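Local coordinates for putative prolyl-tRNA synthetase (Leishmania major, PDB 5XIL), which probably attaches L-proline to tRNA(Pro) using ATP, and is present here as its catalytic, anticodon-binding and C-terminal zinc-binding regions, at residues Q401-A404 against R405-T409. Sequence-based numbering, arbitrary orientation.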
loop_
_atom_site.group_PDB
_atom_site.type_symbol
_atom_site.label_atom_id
_atom_site.label_comp_id
_atom_site.label_asym_id
_atom_site.label_seq_id
_atom_site.Cartn_x
_atom_site.Cartn_y
_atom_site.Cartn_z
ATOM N N GLN A 401 -7.674 -25.076 -10.651
ATOM C CA GLN A 401 -7.191 -25.806 -11.771
ATOM C C GLN A 401 -5.799 -25.349 -12.232
ATOM O O GLN A 401 -4.959 -26.143 -12.593
ATOM C CB GLN A 401 -8.229 -25.759 -12.885
ATOM C CG GLN A 401 -9.519 -26.484 -12.497
ATOM C CD GLN A 401 -10.539 -26.579 -13.615
ATOM O OE1 GLN A 401 -10.218 -26.921 -14.703
ATOM N NE2 GLN A 401 -11.774 -26.335 -13.302
ATOM N N MET A 402 -5.592 -24.047 -12.220
ATOM C CA MET A 402 -4.303 -23.521 -12.647
ATOM C C MET A 402 -3.218 -23.993 -11.698
ATOM O O MET A 402 -2.082 -24.298 -12.156
ATOM C CB MET A 402 -4.336 -21.967 -12.646
ATOM C CG MET A 402 -5.104 -21.383 -13.807
ATOM S SD MET A 402 -5.157 -19.586 -13.777
ATOM C CE MET A 402 -3.397 -19.227 -14.099
ATOM N N TYR A 403 -3.520 -23.955 -10.416
ATOM C CA TYR A 403 -2.580 -24.380 -9.369
ATOM C C TYR A 403 -2.275 -25.857 -9.575
ATOM O O TYR A 403 -1.105 -26.270 -9.580
ATOM C CB TYR A 403 -3.085 -24.074 -7.993
ATOM C CG TYR A 403 -2.165 -24.591 -6.936
ATOM C CD1 TYR A 403 -0.956 -23.936 -6.664
ATOM C CD2 TYR A 403 -2.418 -25.790 -6.295
ATOM C CE1 TYR A 403 -0.057 -24.465 -5.733
ATOM C CE2 TYR A 403 -1.496 -26.359 -5.432
ATOM C CZ TYR A 403 -0.328 -25.648 -5.126
ATOM O OH TYR A 403 0.570 -26.162 -4.241
ATOM N N ALA A 404 -3.331 -26.646 -9.765
ATOM C CA ALA A 404 -3.165 -28.096 -9.935
ATOM C C ALA A 404 -2.328 -28.470 -11.125
ATOM O O ALA A 404 -1.438 -29.345 -11.009
ATOM C CB ALA A 404 -4.571 -28.825 -9.939
ATOM N N ARG A 405 -2.532 -27.808 -12.258
ATOM C CA ARG A 405 -1.832 -28.082 -13.457
ATOM C C ARG A 405 -0.316 -27.707 -13.254
ATOM O O ARG A 405 0.568 -28.464 -13.645
ATOM C CB ARG A 405 -2.397 -27.282 -14.614
ATOM C CG ARG A 405 -1.595 -27.257 -15.906
ATOM C CD ARG A 405 -1.807 -28.521 -16.730
ATOM N NE ARG A 405 -0.936 -28.582 -17.920
ATOM C CZ ARG A 405 -0.568 -29.711 -18.540
ATOM N NH1 ARG A 405 -0.979 -30.888 -18.094
ATOM N NH2 ARG A 405 0.236 -29.667 -19.606
ATOM N N ALA A 406 -0.072 -26.556 -12.676
ATOM C CA ALA A 406 1.311 -26.124 -12.384
ATOM C C ALA A 406 1.982 -27.046 -11.400
ATOM O O ALA A 406 3.134 -27.411 -11.647
ATOM C CB ALA A 406 1.325 -24.687 -11.885
ATOM N N LYS A 407 1.298 -27.470 -10.345
ATOM C CA LYS A 407 1.873 -28.383 -9.353
ATOM C C LYS A 407 2.302 -29.740 -9.990
ATOM O O LYS A 407 3.402 -30.299 -9.679
ATOM C CB LYS A 407 0.906 -28.583 -8.209
ATOM C CG LYS A 407 1.473 -29.295 -7.011
ATOM C CD LYS A 407 0.403 -29.595 -5.976
ATOM C CE LYS A 407 0.886 -30.601 -4.912
ATOM N NZ LYS A 407 1.902 -29.904 -4.071
ATOM N N GLU A 408 1.441 -30.258 -10.848
ATOM C CA GLU A 408 1.691 -31.510 -11.615
ATOM C C GLU A 408 2.916 -31.390 -12.534
ATOM O O GLU A 408 3.759 -32.296 -12.601
ATOM C CB GLU A 408 0.461 -31.877 -12.500
ATOM C CG GLU A 408 0.715 -33.075 -13.406
ATOM C CD GLU A 408 -0.439 -33.390 -14.382
ATOM O OE1 GLU A 408 -0.406 -32.896 -15.534
ATOM O OE2 GLU A 408 -1.360 -34.126 -13.979
ATOM N N THR A 409 3.000 -30.320 -13.278
ATOM C CA THR A 409 4.111 -30.051 -14.083
ATOM C C THR A 409 5.439 -30.022 -13.197
ATOM O O THR A 409 6.482 -30.645 -13.574
ATOM C CB THR A 409 3.877 -28.756 -14.831
ATOM O OG1 THR A 409 2.760 -28.942 -15.742
ATOM C CG2 THR A 409 5.076 -28.371 -15.570
HETATM O O HOH W 1 -0.385 -27.773 -2.653
#
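Y403 and K407, one helical turn apart, make the side-chain contact here: CD of K407 approaches Y403 CE2 to 3.8 Å, lying oblique to the ring, while K407 CB sits over the rim of one ring face. Both side chains set CG anti to the backbone N (chi1 176° in Y403, -169° in K407), and the lysine chain then runs extended as far as CE before bending at chi4. That bend leaves NZ 4.0 Å from Y403 OH; a water unusually close to Y403 OH, at 2.5 Å, also accepts a weak bond from K407 NZ, a loose link between the two ends.

Four backbone hydrogen bonds tie the two segments. R405 N donates to Q401 O and E408 N to A404 O, both at 3.0 Å, and A406 N to M402 O at 3.1 Å; the shortest, K407 N to Y403 O at 2.8 Å, also has the straightest C=O...N angle, 163°.

A salt bridge on the exposed side joins R405 NH1 to E408 OE1 at 3.3 Å. M402 and A406 instead pack against helix 267-276, touching H276 and V275 respectively. The regular i to i+4 bonds are those of an alpha-helix; with M402 packed inward and R405 and E408 exposed, this part of helix 387-412, which leads to the magnesium ligand H413, is amphipathic.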